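Local atomic coordinates of protein phosphatase 2C (Toxoplasma gondii, PDB entry 3D8K), a protein that probably removes phosphate from phosphoserine and phosphothreonine residues of other proteins as a manganese-dependent phosphatase of the PP2C family. Residues R160-L173 with S249-P261. Numbering follows the deposited sequence.
Sequences RAAKGIYTIHVASL and SAVPDVTTFFAYP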
loop_
_atom_site.group_PDB
_atom_site.type_symbol
_atom_site.label_atom_id
_atom_site.label_comp_id
_atom_site.label_asym_id
_atom_site.label_seq_id
_atom_site.Cartn_x
_atom_site.Cartn_y
_atom_site.Cartn_z
ATOM N N ARG C 160 -22.785 -18.548 -23.019
ATOM C CA ARG C 160 -21.725 -17.651 -23.438
ATOM C C ARG C 160 -21.328 -16.761 -22.264
ATOM O O ARG C 160 -22.169 -16.126 -21.616
ATOM C CB ARG C 160 -22.205 -16.783 -24.591
ATOM C CG ARG C 160 -22.853 -17.549 -25.718
ATOM C CD ARG C 160 -23.842 -16.648 -26.440
ATOM N NE ARG C 160 -23.380 -16.157 -27.737
ATOM C CZ ARG C 160 -22.147 -15.737 -28.004
ATOM N NH1 ARG C 160 -21.212 -15.749 -27.065
ATOM N NH2 ARG C 160 -21.854 -15.283 -29.218
ATOM N N ALA C 161 -20.033 -16.725 -21.991
ATOM C CA ALA C 161 -19.519 -15.934 -20.892
ATOM C C ALA C 161 -20.075 -16.405 -19.541
ATOM O O ALA C 161 -20.971 -15.787 -18.951
ATOM C CB ALA C 161 -19.836 -14.472 -21.120
ATOM N N ALA C 162 -19.555 -17.543 -19.095
ATOM C CA ALA C 162 -19.891 -18.110 -17.805
ATOM C C ALA C 162 -18.662 -17.636 -17.045
ATOM O O ALA C 162 -18.497 -17.878 -15.851
ATOM C CB ALA C 162 -19.925 -19.621 -17.881
ATOM N N LYS C 163 -17.794 -16.956 -17.791
ATOM C CA LYS C 163 -16.560 -16.391 -17.277
ATOM C C LYS C 163 -16.659 -14.871 -17.351
ATOM O O LYS C 163 -15.646 -14.168 -17.374
ATOM C CB LYS C 163 -15.356 -16.883 -18.091
ATOM C CG LYS C 163 -14.871 -18.288 -17.722
ATOM C CD LYS C 163 -13.738 -18.753 -18.645
ATOM C CE LYS C 163 -13.026 -20.019 -18.132
ATOM N NZ LYS C 163 -12.010 -19.751 -17.067
ATOM N N GLY C 164 -17.895 -14.376 -17.410
ATOM C CA GLY C 164 -18.122 -12.943 -17.432
ATOM C C GLY C 164 -18.331 -12.265 -18.769
ATOM O O GLY C 164 -18.166 -12.863 -19.827
ATOM N N ILE C 165 -18.703 -10.990 -18.700
ATOM C CA ILE C 165 -18.947 -10.169 -19.880
ATOM C C ILE C 165 -18.339 -8.802 -19.661
ATOM O O ILE C 165 -17.957 -8.454 -18.546
ATOM C CB ILE C 165 -20.452 -9.965 -20.140
ATOM C CG1 ILE C 165 -21.102 -9.284 -18.933
ATOM C CG2 ILE C 165 -21.116 -11.298 -20.428
ATOM C CD1 ILE C 165 -22.580 -9.011 -19.115
ATOM N N TYR C 166 -18.254 -8.027 -20.732
ATOM C CA TYR C 166 -17.707 -6.683 -20.658
ATOM C C TYR C 166 -18.813 -5.672 -20.939
ATOM O O TYR C 166 -19.473 -5.737 -21.978
ATOM C CB TYR C 166 -16.585 -6.522 -21.678
ATOM C CG TYR C 166 -15.312 -7.245 -21.309
ATOM C CD1 TYR C 166 -14.335 -6.625 -20.531
ATOM C CD2 TYR C 166 -15.066 -8.541 -21.762
ATOM C CE1 TYR C 166 -13.141 -7.272 -20.225
ATOM C CE2 TYR C 166 -13.877 -9.195 -21.459
ATOM C CZ TYR C 166 -12.917 -8.556 -20.696
ATOM O OH TYR C 166 -11.720 -9.185 -20.428
ATOM N N THR C 167 -19.034 -4.755 -20.002
ATOM C CA THR C 167 -20.046 -3.730 -20.199
ATOM C C THR C 167 -19.419 -2.530 -20.881
ATOM O O THR C 167 -18.423 -1.992 -20.414
ATOM C CB THR C 167 -20.659 -3.273 -18.887
ATOM O OG1 THR C 167 -21.524 -4.295 -18.391
ATOM C CG2 THR C 167 -21.463 -2.021 -19.091
ATOM N N ILE C 168 -20.004 -2.119 -21.992
ATOM C CA ILE C 168 -19.486 -0.987 -22.721
ATOM C C ILE C 168 -20.422 0.201 -22.736
ATOM O O ILE C 168 -21.604 0.083 -23.038
ATOM C CB ILE C 168 -19.191 -1.352 -24.166
ATOM C CG1 ILE C 168 -18.075 -2.397 -24.216
ATOM C CG2 ILE C 168 -18.824 -0.100 -24.948
ATOM C CD1 ILE C 168 -17.896 -3.021 -25.587
ATOM N N HIS C 169 -19.868 1.354 -22.389
ATOM C CA HIS C 169 -20.610 2.605 -22.403
ATOM C C HIS C 169 -19.949 3.493 -23.436
ATOM O O HIS C 169 -18.738 3.732 -23.394
ATOM C CB HIS C 169 -20.549 3.318 -21.057
ATOM C CG HIS C 169 -21.535 2.816 -20.060
ATOM N ND1 HIS C 169 -21.340 1.660 -19.334
ATOM C CD2 HIS C 169 -22.731 3.311 -19.663
ATOM C CE1 HIS C 169 -22.370 1.467 -18.532
ATOM N NE2 HIS C 169 -23.229 2.455 -18.712
ATOM N N VAL C 170 -20.727 3.971 -24.382
ATOM C CA VAL C 170 -20.141 4.846 -25.356
ATOM C C VAL C 170 -20.793 6.206 -25.256
ATOM O O VAL C 170 -22.010 6.324 -25.305
ATOM C CB VAL C 170 -20.312 4.309 -26.775
ATOM C CG1 VAL C 170 -19.684 5.295 -27.767
ATOM C CG2 VAL C 170 -19.666 2.946 -26.891
ATOM N N ALA C 171 -19.968 7.228 -25.088
ATOM C CA ALA C 171 -20.441 8.604 -25.015
ATOM C C ALA C 171 -19.973 9.250 -26.299
ATOM O O ALA C 171 -18.852 9.732 -26.360
ATOM C CB ALA C 171 -19.826 9.317 -23.821
ATOM N N SER C 172 -20.817 9.235 -27.328
ATOM C CA SER C 172 -20.454 9.827 -28.615
ATOM C C SER C 172 -21.022 11.229 -28.816
ATOM O O SER C 172 -22.173 11.506 -28.486
ATOM C CB SER C 172 -20.906 8.934 -29.780
ATOM O OG SER C 172 -22.262 9.177 -30.135
ATOM N N LEU C 173 -20.195 12.097 -29.386
ATOM C CA LEU C 173 -20.567 13.479 -29.654
ATOM C C LEU C 173 -19.760 13.948 -30.848
ATOM O O LEU C 173 -18.658 14.461 -30.690
ATOM C CB LEU C 173 -20.237 14.362 -28.445
ATOM C CG LEU C 173 -20.652 15.827 -28.540
ATOM C CD1 LEU C 173 -22.164 15.944 -28.358
ATOM C CD2 LEU C 173 -19.943 16.615 -27.475
ATOM N N SER C 249 -25.201 21.043 -30.327
ATOM C CA SER C 249 -25.284 20.480 -28.989
ATOM C C SER C 249 -23.954 19.896 -28.493
ATOM O O SER C 249 -23.078 19.527 -29.282
ATOM C CB SER C 249 -26.367 19.398 -28.966
ATOM O OG SER C 249 -26.524 18.850 -27.670
ATOM N N ALA C 250 -23.803 19.843 -27.175
ATOM C CA ALA C 250 -22.618 19.251 -26.556
ATOM C C ALA C 250 -23.153 18.152 -25.625
ATOM O O ALA C 250 -22.467 17.665 -24.729
ATOM C CB ALA C 250 -21.833 20.289 -25.778
ATOM N N VAL C 251 -24.411 17.794 -25.848
ATOM C CA VAL C 251 -25.057 16.734 -25.093
ATOM C C VAL C 251 -24.795 15.468 -25.906
ATOM O O VAL C 251 -25.339 15.295 -27.011
ATOM C CB VAL C 251 -26.572 16.938 -24.998
ATOM C CG1 VAL C 251 -27.151 15.930 -24.031
ATOM C CG2 VAL C 251 -26.883 18.355 -24.585
ATOM N N PRO C 252 -23.961 14.569 -25.369
ATOM C CA PRO C 252 -23.617 13.323 -26.041
ATOM C C PRO C 252 -24.720 12.293 -26.114
ATOM O O PRO C 252 -25.679 12.309 -25.336
ATOM C CB PRO C 252 -22.445 12.818 -25.226
ATOM C CG PRO C 252 -22.875 13.164 -23.850
ATOM C CD PRO C 252 -23.374 14.594 -24.018
ATOM N N ASP C 253 -24.548 11.406 -27.087
ATOM C CA ASP C 253 -25.428 10.276 -27.342
ATOM C C ASP C 253 -24.758 9.164 -26.544
ATOM O O ASP C 253 -23.664 8.737 -26.876
ATOM C CB ASP C 253 -25.429 9.967 -28.846
ATOM C CG ASP C 253 -25.803 8.527 -29.159
ATOM O OD1 ASP C 253 -26.786 8.036 -28.557
ATOM O OD2 ASP C 253 -25.125 7.896 -30.019
ATOM N N VAL C 254 -25.393 8.731 -25.464
ATOM C CA VAL C 254 -24.835 7.684 -24.624
ATOM C C VAL C 254 -25.526 6.330 -24.804
ATOM O O VAL C 254 -26.710 6.189 -24.518
ATOM C CB VAL C 254 -24.926 8.067 -23.140
ATOM C CG1 VAL C 254 -24.277 6.987 -22.283
ATOM C CG2 VAL C 254 -24.252 9.411 -22.907
ATOM N N THR C 255 -24.779 5.333 -25.260
ATOM C CA THR C 255 -25.327 3.997 -25.469
ATOM C C THR C 255 -24.614 2.982 -24.583
ATOM O O THR C 255 -23.499 3.238 -24.117
ATOM C CB THR C 255 -25.170 3.557 -26.943
ATOM O OG1 THR C 255 -23.796 3.677 -27.342
ATOM C CG2 THR C 255 -26.027 4.412 -27.853
ATOM N N THR C 256 -25.253 1.836 -24.346
ATOM C CA THR C 256 -24.648 0.787 -23.526
ATOM C C THR C 256 -24.824 -0.574 -24.193
ATOM O O THR C 256 -25.888 -0.870 -24.728
ATOM C CB THR C 256 -25.277 0.726 -22.130
ATOM O OG1 THR C 256 -25.310 2.037 -21.562
ATOM C CG2 THR C 256 -24.457 -0.170 -21.221
ATOM N N PHE C 257 -23.770 -1.388 -24.170
ATOM C CA PHE C 257 -23.770 -2.722 -24.771
ATOM C C PHE C 257 -22.907 -3.663 -23.931
ATOM O O PHE C 257 -22.069 -3.222 -23.154
ATOM C CB PHE C 257 -23.129 -2.713 -26.163
ATOM C CG PHE C 257 -23.842 -1.876 -27.195
ATOM C CD1 PHE C 257 -23.923 -0.490 -27.068
ATOM C CD2 PHE C 257 -24.366 -2.475 -28.344
ATOM C CE1 PHE C 257 -24.502 0.282 -28.062
ATOM C CE2 PHE C 257 -24.946 -1.702 -29.342
ATOM C CZ PHE C 257 -25.012 -0.322 -29.201
ATOM N N PHE C 258 -23.100 -4.965 -24.094
ATOM C CA PHE C 258 -22.261 -5.923 -23.387
ATOM C C PHE C 258 -21.527 -6.694 -24.470
ATOM O O PHE C 258 -22.008 -6.800 -25.591
ATOM C CB PHE C 258 -23.078 -6.883 -22.529
ATOM C CG PHE C 258 -23.929 -7.812 -23.313
ATOM C CD1 PHE C 258 -25.048 -7.350 -23.986
ATOM C CD2 PHE C 258 -23.606 -9.155 -23.394
ATOM C CE1 PHE C 258 -25.835 -8.212 -24.734
ATOM C CE2 PHE C 258 -24.383 -10.033 -24.141
ATOM C CZ PHE C 258 -25.506 -9.557 -24.815
ATOM N N ALA C 259 -20.352 -7.207 -24.140
ATOM C CA ALA C 259 -19.557 -7.958 -25.091
ATOM C C ALA C 259 -19.003 -9.153 -24.378
ATOM O O ALA C 259 -18.647 -9.078 -23.208
ATOM C CB ALA C 259 -18.425 -7.123 -25.607
ATOM N N TYR C 260 -18.924 -10.261 -25.098
ATOM C CA TYR C 260 -18.416 -11.497 -24.539
ATOM C C TYR C 260 -16.905 -11.477 -24.654
ATOM O O TYR C 260 -16.364 -10.757 -25.488
ATOM C CB TYR C 260 -18.993 -12.676 -25.328
ATOM C CG TYR C 260 -20.488 -12.901 -25.159
ATOM C CD1 TYR C 260 -21.020 -13.233 -23.920
ATOM C CD2 TYR C 260 -21.363 -12.832 -26.253
ATOM C CE1 TYR C 260 -22.382 -13.494 -23.762
ATOM C CE2 TYR C 260 -22.730 -13.096 -26.111
ATOM C CZ TYR C 260 -23.236 -13.430 -24.856
ATOM O OH TYR C 260 -24.590 -13.724 -24.683
ATOM N N PRO C 261 -16.194 -12.226 -23.789
ATOM C CA PRO C 261 -14.729 -12.247 -23.883
ATOM C C PRO C 261 -14.410 -12.814 -25.262
ATOM O O PRO C 261 -15.099 -13.716 -25.742
ATOM C CB PRO C 261 -14.329 -13.183 -22.759
ATOM C CG PRO C 261 -15.342 -12.899 -21.733
ATOM C CD PRO C 261 -16.634 -12.832 -22.524
#
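Ile168 N donates to Phe257 O at 2.6 Å, and Phe257 N returns a bond to Ile168 O. This antiparallel pair lies near the middle of strands 165-173 and 253-259 of the PP2C beta sandwich, where 253-259 is the outermost strand of its sheet within the chain and 165-173 bonds on its other side to strand 106-115. Three further hydrogen-bonded pairs, Tyr166 with Ala259, Val170 with Thr255 and Ser172 with Asp253, complete eight backbone bonds. Ser172 OG also gives a weak bond to Asp253 OD2 at 3.1 Å. On the face carrying His169, Thr256 CG2 lies over the imidazole, 3.9 Å from the ring centroid, a CH-pi contact. Leu173, its CG anti to the backbone N (chi1 -176°), brings CD1 within 3.5 Å of Val251 O. Beyond the strand ends, the Arg160 guanidinium lies over one face of the Tyr260 ring, offset toward its rim, the planes 8° apart, while Tyr260 OH is held by Asp158. The Tyr166 hydroxyl bonds to Pro324 O, and the CE2 edge of its ring meets Pro261. Arg160 CB stands over the face of the Tyr260 ring, 3.7 Å from its centroid, a CH-pi contact.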